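GST N-terminal domain-containing protein (Pseudomonas syringae pv. tomato, PDB 3IC8) is of unknown function but carries the two-domain glutathione S-transferase fold, so it may bind glutathione or a related thiol and act as a transferase. Local coordinates at residues P41-L46 against R51-L56; A81-G86 against A90-A95; L104-L109 against W190-T195; I249-F254 against F300-F305. All blocks are in the same frame, centred on the assembly; numbering follows the deposited sequence.

Contact 1. Residues P41-L46 against R51-L56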
loop_
_atom_site.group_PDB
_atom_site.type_symbol
_atom_site.label_atom_id
_atom_site.label_comp_id
_atom_site.label_asym_id
_atom_site.label_seq_id
_atom_site.Cartn_x
_atom_site.Cartn_y
_atom_site.Cartn_z
ATOM N N PRO A 41 16.301 -15.289 -35.224
ATOM C CA PRO A 41 16.462 -16.670 -35.663
ATOM C C PRO A 41 16.105 -17.729 -34.643
ATOM O O PRO A 41 15.467 -18.682 -34.996
ATOM C CB PRO A 41 17.935 -16.738 -36.005
ATOM C CG PRO A 41 18.526 -15.562 -35.363
ATOM C CD PRO A 41 17.531 -14.525 -35.388
ATOM N N ASP A 42 16.501 -17.564 -33.403
ATOM C CA ASP A 42 16.070 -18.478 -32.380
ATOM C C ASP A 42 14.567 -18.434 -32.188
ATOM O O ASP A 42 13.961 -19.431 -31.904
ATOM C CB ASP A 42 16.821 -18.260 -31.077
ATOM C CG ASP A 42 18.294 -18.510 -31.220
ATOM O OD1 ASP A 42 18.741 -18.612 -32.360
ATOM O OD2 ASP A 42 19.007 -18.598 -30.212
ATOM N N LEU A 43 13.959 -17.275 -32.323
ATOM C CA LEU A 43 12.525 -17.203 -32.275
ATOM C C LEU A 43 11.811 -17.872 -33.428
ATOM O O LEU A 43 10.942 -18.673 -33.217
ATOM C CB LEU A 43 12.129 -15.753 -32.208
ATOM C CG LEU A 43 10.810 -15.318 -31.614
ATOM C CD1 LEU A 43 9.932 -14.839 -32.675
ATOM C CD2 LEU A 43 10.155 -16.369 -30.820
ATOM N N THR A 44 12.204 -17.568 -34.649
ATOM C CA THR A 44 11.599 -18.179 -35.825
ATOM C C THR A 44 11.920 -19.643 -35.980
ATOM O O THR A 44 11.267 -20.343 -36.696
ATOM C CB THR A 44 11.964 -17.473 -37.082
ATOM O OG1 THR A 44 13.369 -17.353 -37.148
ATOM C CG2 THR A 44 11.377 -16.118 -37.093
ATOM N N ALA A 45 12.932 -20.086 -35.267
ATOM C CA ALA A 45 13.232 -21.476 -35.213
ATOM C C ALA A 45 12.086 -22.232 -34.615
ATOM O O ALA A 45 11.786 -23.295 -35.069
ATOM C CB ALA A 45 14.442 -21.695 -34.401
ATOM N N LEU A 46 11.427 -21.652 -33.626
ATOM C CA LEU A 46 10.182 -22.190 -33.128
ATOM C C LEU A 46 8.913 -21.781 -33.857
ATOM O O LEU A 46 8.131 -22.596 -34.208
ATOM C CB LEU A 46 10.037 -21.856 -31.660
ATOM C CG LEU A 46 11.249 -22.015 -30.772
ATOM C CD1 LEU A 46 11.046 -21.247 -29.545
ATOM C CD2 LEU A 46 11.509 -23.421 -30.446
ATOM N N ARG A 51 6.694 -13.303 -35.826
ATOM C CA ARG A 51 7.562 -12.606 -34.918
ATOM C C ARG A 51 6.928 -11.630 -33.975
ATOM O O ARG A 51 7.611 -10.816 -33.428
ATOM C CB ARG A 51 8.704 -11.956 -35.659
ATOM C CG ARG A 51 9.614 -12.945 -36.268
ATOM C CD ARG A 51 10.862 -12.313 -36.699
ATOM N NE ARG A 51 10.660 -11.470 -37.851
ATOM C CZ ARG A 51 10.776 -11.881 -39.096
ATOM N NH1 ARG A 51 11.086 -13.129 -39.365
ATOM N NH2 ARG A 51 10.577 -11.030 -40.068
ATOM N N LYS A 52 5.636 -11.693 -33.778
ATOM C CA LYS A 52 5.042 -10.809 -32.819
ATOM C C LYS A 52 5.004 -11.497 -31.476
ATOM O O LYS A 52 4.528 -12.587 -31.350
ATOM C CB LYS A 52 3.656 -10.407 -33.256
ATOM C CG LYS A 52 3.240 -9.099 -32.712
ATOM C CD LYS A 52 2.112 -9.250 -31.724
ATOM C CE LYS A 52 0.838 -8.699 -32.278
ATOM N NZ LYS A 52 0.474 -7.422 -31.642
ATOM N N THR A 53 5.526 -10.841 -30.472
ATOM C CA THR A 53 5.707 -11.434 -29.190
ATOM C C THR A 53 4.985 -10.511 -28.278
ATOM O O THR A 53 4.668 -9.442 -28.673
ATOM C CB THR A 53 7.158 -11.489 -28.839
ATOM O OG1 THR A 53 7.727 -10.206 -29.008
ATOM C CG2 THR A 53 7.853 -12.409 -29.751
ATOM N N PRO A 54 4.655 -10.930 -27.078
ATOM C CA PRO A 54 5.148 -12.152 -26.480
ATOM C C PRO A 54 4.587 -13.447 -27.012
ATOM O O PRO A 54 3.503 -13.487 -27.510
ATOM C CB PRO A 54 4.764 -11.974 -25.034
ATOM C CG PRO A 54 4.634 -10.598 -24.862
ATOM C CD PRO A 54 4.042 -10.083 -26.072
ATOM N N VAL A 55 5.368 -14.499 -26.882
ATOM C CA VAL A 55 5.027 -15.806 -27.372
ATOM C C VAL A 55 5.185 -16.838 -26.282
ATOM O O VAL A 55 6.086 -16.779 -25.506
ATOM C CB VAL A 55 5.868 -16.148 -28.577
ATOM C CG1 VAL A 55 5.958 -17.598 -28.778
ATOM C CG2 VAL A 55 5.296 -15.524 -29.773
ATOM N N LEU A 56 4.274 -17.784 -26.229
ATOM C CA LEU A 56 4.285 -18.792 -25.191
ATOM C C LEU A 56 4.754 -20.168 -25.656
ATOM O O LEU A 56 4.215 -20.740 -26.557
ATOM C CB LEU A 56 2.906 -18.902 -24.594
ATOM C CG LEU A 56 2.679 -19.369 -23.171
ATOM C CD1 LEU A 56 1.609 -20.367 -23.123
ATOM C CD2 LEU A 56 3.888 -19.889 -22.537
#

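Contact 2. Residues A81-G86 against A90-A95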
loop_
_atom_site.group_PDB
_atom_site.type_symbol
_atom_site.label_atom_id
_atom_site.label_comp_id
_atom_site.label_asym_id
_atom_site.label_seq_id
_atom_site.Cartn_x
_atom_site.Cartn_y
_atom_site.Cartn_z
ATOM N N ALA A 81 -9.758 -17.551 -12.733
ATOM C CA ALA A 81 -10.110 -17.651 -14.123
ATOM C C ALA A 81 -10.102 -16.360 -14.878
ATOM O O ALA A 81 -10.616 -15.368 -14.441
ATOM C CB ALA A 81 -11.427 -18.315 -14.276
ATOM N N PHE A 82 -9.497 -16.421 -16.038
ATOM C CA PHE A 82 -9.596 -15.399 -17.040
ATOM C C PHE A 82 -11.004 -15.265 -17.545
ATOM O O PHE A 82 -11.433 -14.195 -17.824
ATOM C CB PHE A 82 -8.677 -15.690 -18.202
ATOM C CG PHE A 82 -7.266 -15.338 -17.955
ATOM C CD1 PHE A 82 -6.935 -14.184 -17.346
ATOM C CD2 PHE A 82 -6.275 -16.176 -18.321
ATOM C CE1 PHE A 82 -5.664 -13.890 -17.135
ATOM C CE2 PHE A 82 -5.021 -15.863 -18.101
ATOM C CZ PHE A 82 -4.719 -14.734 -17.507
ATOM N N TYR A 83 -11.738 -16.354 -17.666
ATOM C CA TYR A 83 -13.107 -16.259 -18.125
ATOM C C TYR A 83 -14.109 -16.850 -17.191
ATOM O O TYR A 83 -14.442 -17.986 -17.302
ATOM C CB TYR A 83 -13.244 -16.967 -19.449
ATOM C CG TYR A 83 -12.267 -16.533 -20.464
ATOM C CD1 TYR A 83 -11.063 -17.149 -20.572
ATOM C CD2 TYR A 83 -12.549 -15.507 -21.318
ATOM C CE1 TYR A 83 -10.190 -16.768 -21.465
ATOM C CE2 TYR A 83 -11.665 -15.124 -22.230
ATOM C CZ TYR A 83 -10.481 -15.758 -22.294
ATOM O OH TYR A 83 -9.566 -15.401 -23.203
ATOM N N PRO A 84 -14.637 -16.051 -16.305
ATOM C CA PRO A 84 -15.512 -16.514 -15.248
ATOM C C PRO A 84 -16.786 -17.150 -15.749
ATOM O O PRO A 84 -17.354 -16.652 -16.690
ATOM C CB PRO A 84 -15.857 -15.224 -14.541
ATOM C CG PRO A 84 -14.889 -14.323 -14.929
ATOM C CD PRO A 84 -14.496 -14.612 -16.261
ATOM N N GLN A 85 -17.242 -18.213 -15.106
ATOM C CA GLN A 85 -18.394 -18.937 -15.591
ATOM C C GLN A 85 -19.621 -18.073 -15.644
ATOM O O GLN A 85 -19.976 -17.435 -14.692
ATOM C CB GLN A 85 -18.709 -20.102 -14.681
ATOM C CG GLN A 85 -17.631 -21.136 -14.601
ATOM C CD GLN A 85 -18.136 -22.538 -14.803
ATOM O OE1 GLN A 85 -17.634 -23.259 -15.649
ATOM N NE2 GLN A 85 -19.119 -22.937 -14.019
ATOM N N GLY A 86 -20.276 -18.103 -16.781
ATOM C CA GLY A 86 -21.481 -17.356 -17.016
ATOM C C GLY A 86 -21.268 -15.968 -17.546
ATOM O O GLY A 86 -22.195 -15.264 -17.794
ATOM N N ALA A 90 -19.231 -12.163 -22.773
ATOM C CA ALA A 90 -19.153 -10.770 -22.444
ATOM C C ALA A 90 -17.741 -10.299 -22.155
ATOM O O ALA A 90 -17.353 -9.245 -22.566
ATOM C CB ALA A 90 -20.048 -10.476 -21.298
ATOM N N VAL A 91 -17.002 -11.104 -21.425
ATOM C CA VAL A 91 -15.617 -10.842 -21.133
ATOM C C VAL A 91 -14.708 -10.864 -22.338
ATOM O O VAL A 91 -13.889 -10.011 -22.505
ATOM C CB VAL A 91 -15.121 -11.791 -20.051
ATOM C CG1 VAL A 91 -13.656 -11.831 -19.990
ATOM C CG2 VAL A 91 -15.634 -11.385 -18.779
ATOM N N ALA A 92 -14.877 -11.845 -23.192
ATOM C CA ALA A 92 -14.062 -11.917 -24.357
ATOM C C ALA A 92 -14.292 -10.727 -25.248
ATOM O O ALA A 92 -13.364 -10.196 -25.791
ATOM C CB ALA A 92 -14.335 -13.144 -25.080
ATOM N N GLY A 93 -15.542 -10.329 -25.402
ATOM C CA GLY A 93 -15.877 -9.180 -26.197
ATOM C C GLY A 93 -15.329 -7.897 -25.657
ATOM O O GLY A 93 -14.795 -7.135 -26.373
ATOM N N LEU A 94 -15.447 -7.675 -24.370
ATOM C CA LEU A 94 -14.900 -6.483 -23.779
ATOM C C LEU A 94 -13.383 -6.395 -23.909
ATOM O O LEU A 94 -12.850 -5.357 -24.183
ATOM C CB LEU A 94 -15.316 -6.382 -22.334
ATOM C CG LEU A 94 -15.088 -5.023 -21.736
ATOM C CD1 LEU A 94 -15.934 -4.014 -22.392
ATOM C CD2 LEU A 94 -15.263 -5.025 -20.259
ATOM N N ALA A 95 -12.714 -7.509 -23.709
ATOM C CA ALA A 95 -11.302 -7.573 -23.878
ATOM C C ALA A 95 -10.907 -7.295 -25.303
ATOM O O ALA A 95 -10.007 -6.592 -25.553
ATOM C CB ALA A 95 -10.797 -8.891 -23.450
#

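Contact 3. Residues L104-L109 against W190-T195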
loop_
_atom_site.group_PDB
_atom_site.type_symbol
_atom_site.label_atom_id
_atom_site.label_comp_id
_atom_site.label_asym_id
_atom_site.label_seq_id
_atom_site.Cartn_x
_atom_site.Cartn_y
_atom_site.Cartn_z
ATOM N N LEU A 104 -5.671 1.579 -28.983
ATOM C CA LEU A 104 -5.310 2.498 -29.999
ATOM C C LEU A 104 -5.330 3.924 -29.534
ATOM O O LEU A 104 -4.445 4.659 -29.819
ATOM C CB LEU A 104 -6.237 2.332 -31.172
ATOM C CG LEU A 104 -5.997 3.232 -32.353
ATOM C CD1 LEU A 104 -4.553 3.229 -32.704
ATOM C CD2 LEU A 104 -6.757 2.706 -33.468
ATOM N N HIS A 105 -6.338 4.304 -28.794
ATOM C CA HIS A 105 -6.384 5.619 -28.227
ATOM C C HIS A 105 -5.257 5.848 -27.259
ATOM O O HIS A 105 -4.649 6.867 -27.264
ATOM C CB HIS A 105 -7.683 5.804 -27.481
ATOM C CG HIS A 105 -8.870 5.885 -28.363
ATOM N ND1 HIS A 105 -9.555 7.049 -28.579
ATOM C CD2 HIS A 105 -9.481 4.950 -29.107
ATOM C CE1 HIS A 105 -10.536 6.830 -29.420
ATOM N NE2 HIS A 105 -10.513 5.563 -29.755
ATOM N N ALA A 106 -4.985 4.892 -26.407
ATOM C CA ALA A 106 -3.972 5.087 -25.402
ATOM C C ALA A 106 -2.585 5.315 -25.972
ATOM O O ALA A 106 -1.877 6.146 -25.514
ATOM C CB ALA A 106 -3.976 3.952 -24.440
ATOM N N VAL A 107 -2.216 4.548 -26.969
ATOM C CA VAL A 107 -0.963 4.725 -27.673
ATOM C C VAL A 107 -0.807 5.985 -28.506
ATOM O O VAL A 107 0.274 6.467 -28.661
ATOM C CB VAL A 107 -0.492 3.467 -28.380
ATOM C CG1 VAL A 107 -0.374 2.385 -27.409
ATOM C CG2 VAL A 107 -1.404 3.082 -29.443
ATOM N N SER A 108 -1.886 6.463 -29.084
ATOM C CA SER A 108 -1.859 7.712 -29.797
ATOM C C SER A 108 -1.562 8.860 -28.883
ATOM O O SER A 108 -0.855 9.757 -29.239
ATOM C CB SER A 108 -3.186 7.994 -30.490
ATOM O OG SER A 108 -3.464 7.067 -31.484
ATOM N N LEU A 109 -2.161 8.841 -27.720
ATOM C CA LEU A 109 -1.977 9.882 -26.776
ATOM C C LEU A 109 -0.582 9.989 -26.258
ATOM O O LEU A 109 -0.072 11.055 -26.125
ATOM C CB LEU A 109 -2.884 9.640 -25.599
ATOM C CG LEU A 109 -4.339 9.999 -25.726
ATOM C CD1 LEU A 109 -5.067 9.634 -24.500
ATOM C CD2 LEU A 109 -4.471 11.422 -25.984
ATOM N N TRP A 190 -1.653 1.589 -18.660
ATOM C CA TRP A 190 -0.289 1.457 -18.261
ATOM C C TRP A 190 0.580 2.354 -19.126
ATOM O O TRP A 190 1.529 2.923 -18.664
ATOM C CB TRP A 190 0.098 -0.008 -18.340
ATOM C CG TRP A 190 1.499 -0.309 -18.197
ATOM C CD1 TRP A 190 2.296 -0.815 -19.122
ATOM C CD2 TRP A 190 2.277 -0.159 -17.032
ATOM N NE1 TRP A 190 3.538 -0.985 -18.638
ATOM C CE2 TRP A 190 3.552 -0.584 -17.340
ATOM C CE3 TRP A 190 2.016 0.314 -15.754
ATOM C CZ2 TRP A 190 4.568 -0.550 -16.439
ATOM C CZ3 TRP A 190 3.021 0.337 -14.859
ATOM C CH2 TRP A 190 4.285 -0.088 -15.199
ATOM N N PHE A 191 0.225 2.485 -20.390
ATOM C CA PHE A 191 0.932 3.380 -21.272
ATOM C C PHE A 191 0.814 4.822 -20.808
ATOM O O PHE A 191 1.770 5.535 -20.811
ATOM C CB PHE A 191 0.423 3.249 -22.710
ATOM C CG PHE A 191 0.898 2.031 -23.419
ATOM C CD1 PHE A 191 2.051 2.045 -24.142
ATOM C CD2 PHE A 191 0.188 0.876 -23.373
ATOM C CE1 PHE A 191 2.473 0.932 -24.789
ATOM C CE2 PHE A 191 0.618 -0.228 -23.999
ATOM C CZ PHE A 191 1.757 -0.205 -24.709
ATOM N N LEU A 192 -0.366 5.240 -20.406
ATOM C CA LEU A 192 -0.593 6.596 -19.954
ATOM C C LEU A 192 0.163 6.962 -18.698
ATOM O O LEU A 192 0.621 8.046 -18.567
ATOM C CB LEU A 192 -2.059 6.898 -19.795
ATOM C CG LEU A 192 -3.003 7.151 -20.965
ATOM C CD1 LEU A 192 -2.439 7.751 -22.183
ATOM C CD2 LEU A 192 -3.815 5.986 -21.267
ATOM N N LYS A 193 0.305 6.016 -17.800
ATOM C CA LYS A 193 0.970 6.190 -16.538
ATOM C C LYS A 193 2.457 6.487 -16.650
ATOM O O LYS A 193 3.043 6.965 -15.748
ATOM C CB LYS A 193 0.748 4.974 -15.675
ATOM C CG LYS A 193 -0.648 4.800 -15.203
ATOM C CD LYS A 193 -1.033 5.831 -14.193
ATOM C CE LYS A 193 -0.764 5.353 -12.812
ATOM N NZ LYS A 193 -1.136 6.339 -11.826
ATOM N N GLN A 194 3.027 6.201 -17.798
ATOM C CA GLN A 194 4.430 6.372 -18.087
ATOM C C GLN A 194 4.943 7.804 -18.107
ATOM O O GLN A 194 6.109 8.044 -17.963
ATOM C CB GLN A 194 4.782 5.681 -19.394
ATOM C CG GLN A 194 4.534 4.207 -19.433
ATOM C CD GLN A 194 5.065 3.481 -18.251
ATOM O OE1 GLN A 194 4.330 2.919 -17.487
ATOM N NE2 GLN A 194 6.349 3.503 -18.090
ATOM N N THR A 195 4.045 8.737 -18.315
ATOM C CA THR A 195 4.389 10.100 -18.557
ATOM C C THR A 195 3.579 11.051 -17.712
ATOM O O THR A 195 2.435 10.843 -17.458
ATOM C CB THR A 195 4.113 10.419 -19.986
ATOM O OG1 THR A 195 5.301 10.244 -20.734
ATOM C CG2 THR A 195 3.644 11.790 -20.113
#

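Contact 4. Residues I249-F254 against F300-F305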
loop_
_atom_site.group_PDB
_atom_site.type_symbol
_atom_site.label_atom_id
_atom_site.label_comp_id
_atom_site.label_asym_id
_atom_site.label_seq_id
_atom_site.Cartn_x
_atom_site.Cartn_y
_atom_site.Cartn_z
ATOM N N ILE A 249 -16.064 -28.769 -38.205
ATOM C CA ILE A 249 -15.928 -28.710 -39.633
ATOM C C ILE A 249 -15.526 -27.329 -39.997
ATOM O O ILE A 249 -16.205 -26.393 -39.698
ATOM C CB ILE A 249 -17.247 -28.984 -40.355
ATOM C CG1 ILE A 249 -17.928 -30.226 -39.808
ATOM C CG2 ILE A 249 -17.009 -29.141 -41.830
ATOM C CD1 ILE A 249 -19.399 -30.033 -39.547
ATOM N N ASP A 250 -14.420 -27.200 -40.675
ATOM C CA ASP A 250 -13.953 -25.905 -41.023
ATOM C C ASP A 250 -14.897 -25.202 -41.962
ATOM O O ASP A 250 -15.462 -25.791 -42.852
ATOM C CB ASP A 250 -12.587 -26.012 -41.639
ATOM C CG ASP A 250 -11.961 -24.698 -41.831
ATOM O OD1 ASP A 250 -12.332 -23.989 -42.759
ATOM O OD2 ASP A 250 -11.097 -24.346 -41.042
ATOM N N PRO A 251 -15.046 -23.915 -41.749
ATOM C CA PRO A 251 -15.866 -23.058 -42.584
ATOM C C PRO A 251 -15.352 -22.982 -43.996
ATOM O O PRO A 251 -16.119 -22.832 -44.911
ATOM C CB PRO A 251 -15.729 -21.710 -41.910
ATOM C CG PRO A 251 -15.478 -22.016 -40.559
ATOM C CD PRO A 251 -14.685 -23.240 -40.507
ATOM N N ASN A 252 -14.057 -23.048 -44.171
ATOM C CA ASN A 252 -13.531 -22.952 -45.502
ATOM C C ASN A 252 -13.083 -24.268 -46.089
ATOM O O ASN A 252 -12.403 -24.297 -47.068
ATOM C CB ASN A 252 -12.451 -21.895 -45.586
ATOM C CG ASN A 252 -13.001 -20.499 -45.524
ATOM O OD1 ASN A 252 -13.920 -20.159 -46.242
ATOM N ND2 ASN A 252 -12.437 -19.685 -44.673
ATOM N N GLY A 253 -13.468 -25.361 -45.472
ATOM C CA GLY A 253 -13.127 -26.668 -45.972
ATOM C C GLY A 253 -11.753 -27.205 -45.637
ATOM O O GLY A 253 -11.382 -28.271 -46.079
ATOM N N PHE A 254 -10.993 -26.470 -44.855
ATOM C CA PHE A 254 -9.685 -26.925 -44.468
ATOM C C PHE A 254 -9.773 -28.123 -43.575
ATOM O O PHE A 254 -10.649 -28.225 -42.750
ATOM C CB PHE A 254 -8.939 -25.816 -43.804
ATOM C CG PHE A 254 -8.435 -24.811 -44.745
ATOM C CD1 PHE A 254 -7.396 -25.095 -45.564
ATOM C CD2 PHE A 254 -9.014 -23.587 -44.824
ATOM C CE1 PHE A 254 -6.943 -24.182 -46.413
ATOM C CE2 PHE A 254 -8.560 -22.679 -45.675
ATOM C CZ PHE A 254 -7.527 -22.972 -46.474
ATOM N N PHE A 300 -2.507 -21.089 -33.494
ATOM C CA PHE A 300 -3.034 -19.799 -33.854
ATOM C C PHE A 300 -4.498 -19.769 -33.601
ATOM O O PHE A 300 -5.155 -20.737 -33.759
ATOM C CB PHE A 300 -2.869 -19.542 -35.326
ATOM C CG PHE A 300 -1.485 -19.474 -35.779
ATOM C CD1 PHE A 300 -0.766 -18.346 -35.634
ATOM C CD2 PHE A 300 -0.912 -20.537 -36.397
ATOM C CE1 PHE A 300 0.489 -18.296 -36.069
ATOM C CE2 PHE A 300 0.341 -20.474 -36.825
ATOM C CZ PHE A 300 1.034 -19.355 -36.675
ATOM N N PRO A 301 -5.012 -18.623 -33.238
ATOM C CA PRO A 301 -6.442 -18.413 -33.126
ATOM C C PRO A 301 -7.106 -18.237 -34.471
ATOM O O PRO A 301 -6.461 -17.868 -35.402
ATOM C CB PRO A 301 -6.511 -17.122 -32.348
ATOM C CG PRO A 301 -5.284 -16.476 -32.586
ATOM C CD PRO A 301 -4.263 -17.456 -32.797
ATOM N N ARG A 302 -8.392 -18.475 -34.565
ATOM C CA ARG A 302 -9.075 -18.121 -35.778
ATOM C C ARG A 302 -9.042 -16.623 -35.995
ATOM O O ARG A 302 -8.834 -16.171 -37.089
ATOM C CB ARG A 302 -10.505 -18.620 -35.787
ATOM C CG ARG A 302 -10.683 -20.086 -35.689
ATOM C CD ARG A 302 -11.997 -20.461 -36.256
ATOM N NE ARG A 302 -11.978 -21.720 -36.981
ATOM C CZ ARG A 302 -11.537 -21.884 -38.215
ATOM N NH1 ARG A 302 -11.052 -20.889 -38.897
ATOM N NH2 ARG A 302 -11.574 -23.064 -38.764
ATOM N N LEU A 303 -9.248 -15.857 -34.944
ATOM C CA LEU A 303 -9.331 -14.427 -35.069
ATOM C C LEU A 303 -8.021 -13.775 -35.392
ATOM O O LEU A 303 -7.049 -13.978 -34.744
ATOM C CB LEU A 303 -9.892 -13.817 -33.809
ATOM C CG LEU A 303 -11.177 -14.393 -33.263
ATOM C CD1 LEU A 303 -11.687 -13.534 -32.197
ATOM C CD2 LEU A 303 -12.188 -14.549 -34.331
ATOM N N GLY A 304 -8.043 -12.968 -36.426
ATOM C CA GLY A 304 -6.895 -12.223 -36.837
ATOM C C GLY A 304 -5.899 -12.952 -37.687
ATOM O O GLY A 304 -4.860 -12.441 -37.967
ATOM N N PHE A 305 -6.221 -14.152 -38.097
ATOM C CA PHE A 305 -5.300 -14.913 -38.874
ATOM C C PHE A 305 -5.986 -15.507 -40.057
ATOM O O PHE A 305 -7.132 -15.793 -40.029
ATOM C CB PHE A 305 -4.662 -15.995 -38.028
ATOM C CG PHE A 305 -3.675 -15.484 -37.050
ATOM C CD1 PHE A 305 -2.349 -15.502 -37.326
ATOM C CD2 PHE A 305 -4.079 -14.975 -35.860
ATOM C CE1 PHE A 305 -1.468 -15.030 -36.441
ATOM C CE2 PHE A 305 -3.204 -14.513 -34.989
ATOM C CZ PHE A 305 -1.896 -14.539 -35.273
#

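Contact 1. Residues P41-L46 against R51-L56
Helix 41-46 lies over the run 51-56 as that run leaves a loop and enters strand 55-58, with Thr-44 and Arg-51 as the closest backbone pair, their CA atoms 6.9 Å apart. The contact is carried by methyl and methylene groups, with one methyl also at the edge of the guanidinium. Leu-43 CD1 reaches Arg-51 CA at 4.0 Å and also lies 4.3 Å from Thr-53 CG2. CG2 of Thr-44 packs on Arg-51 CG at 3.7 Å and also meets the guanidinium at its edge, 3.8 Å from Arg-51 NH1. The bend of the arginine at chi3 (-71°) turns the group back beside the threonine methyl. On Thr-44 the two branches divide the work: CG2 faces the arginine, while OG1 bonds back to the carbonyl O of Lys-40, just before the helix. Arg-51 N is held by Glu-270 OE1, and Asp-42, Ala-45 and Leu-46 pack on helix 228-237. The peptide between Thr-53 and Pro-54 is cis, and Val-55 then pairs with His-7 of strand 4-8. A cis-proline leading into the third strand is a hallmark of the thioredoxin-like N-terminal domain of glutathione S-transferases.

Contact 2. Residues A81-G86 against A90-A95
Val-91 has CG1 anti to its own backbone N (chi1 164°), which leaves CG1 and CG2 side by side against the loop, and Tyr-83, with CG beside the backbone N (chi1 -52°), turns its ring towards CG1. CG1 does most of the touching: it lies 3.9 Å from Phe-82 O and 4.1 Å from Tyr-83 CD2. The second methyl, CG2, takes the next residue along, 4.2 Å from Pro-84 CD, so one valine on the helix spans three consecutive loop residues. Farther round the ring, CE2 of Tyr-83 approaches Ala-92 CB at 4.4 Å, a looser touch. Both aliphatic partners come to the ring obliquely. The backbones are nearest at Tyr-83 and Val-91, whose CA atoms are 6.7 Å apart.

Helix 66-76 also holds the loop. Its Glu-74 accepts from the backbone N of both Phe-82 and Tyr-83, one carboxylate oxygen to each, and Arg-71 makes a cation-pi contact with the Tyr-83 ring. The ring of Phe-82 leads away from Val-91 and packs among helices 16-25 and 66-76, while Ile-180, at the start of helix 180-193, touches Phe-82, Tyr-83 and Val-91 alike.

The piece is thus the linker between the thioredoxin-like domain and the helical domain, lying against the first helix of the latter. Its chemistry divides: van der Waals contact alone joins 81-86 to 90-95, through Tyr-83 and Pro-84 against Val-91 and Ala-92, whereas the linker's backbone bonds go to both domains, to Glu-74 on one hand and Ile-180 on the other.

Contact 3. Residues L104-L109 against W190-T195
Leu-192 fills the tight part of this contact: both its methyls meet Ala-106 of helix 88-110, and CD1 reaches on to Leu-109. CD2 rests on Ala-106 CB at 3.8 Å, while CD1 lies 3.7 Å from Ala-106 O and 3.9 Å from Leu-109 CB. The small alanine lets the two backbones come close here, with the CA atoms of Ala-106 and Leu-192 at 6.6 Å. Phe-201 and Val-202 of helix 200-203 also cover Leu-192, so the leucine is enclosed by more than the two segments.

The other half of the contact is a single methyl on a ring. Val-107 CG1 stands over one face of Phe-191, 4.0 Å from the ring centroid and only 7° off the normal, a nearly centred CH-pi contact. With chi1 at -57°, that methyl is anti to the valine's carbonyl carbon and beside its N, and the two side chains run alongside each other in the same direction. Phe-14 meets Phe-191 edge-to-face.

The solvent side is marked by Leu-104, exposed on the far side of its helix. The subunit boundary, by contrast, is buried: Val-107 and Ser-108 pack on Met-116 of the second subunit, Lys-193 O accepts from Thr-11 OG1 of the second subunit, and Lys-193 NZ bonds to Tyr-9 OH of that subunit.

Between the helices, then, the contact rests on van der Waals contact, mostly between apolar side chains, whereas polar groups of Lys-193 serve the subunit interface, its NZ also pairing with Asp-203 of its own chain.

Contact 4. Residues I249-F254 against F300-F305
The guanidinium of Arg-302 takes Pro-251 CD over one face, 3.6 Å from Arg-302 NH2, and Asp-250 OD2 at its edge. That edge contact is a salt bridge: Arg-302 NH2 donates to Asp-250 OD2 at 2.7 Å, with an angle of 145° at the hydrogen. The oxygen lies almost in the guanidinium plane, yet the nitrogen stands well above the carboxylate plane, and the two planes are 59° apart. One nitrogen meets one oxygen, so this is a single-point bridge and not a paired, coplanar one.

Asp-250 CG is anti to the backbone N (chi1 -171°), which carries the carboxylate across to the arginine. Its other oxygen, OD1, faces Asn-252 N at the head of the type I turn 250-253; this fits an Asx turn, though the modelled distance is implausibly short and its detail doubtful. Arg-302 opens a type II turn of its own, 302-305, and the CA atoms of Asp-250 and Arg-302 are 10.6 Å apart, so the long side chain covers the gap.

Thr-279 OG1 also bonds to Asp-250 OD2. The buried carboxylate thus links the two turns, and the nearby arginine would probably favour its ionised form.

The four contacts lie in separate parts of the chain and none touches another. Contact 1 lies in the thioredoxin-like domain, contact 2 where the chain passes from it into the helices, and contact 3 within the helical domain beside the second subunit. Contacts 2 and 3 share helix 88-110, their centres 24 Å apart. Contact 4 joins loops flanking the C-terminal strands, which extend the sheet of the first domain; its centre is 22 Å from those of contacts 1 and 2, and 33 Å from contact 3, across the chain's centre. No ligand marks an active site, but the cis-proline of contact 1 corresponds to the one beside which related transferases bind glutathione, so the site is probably near it.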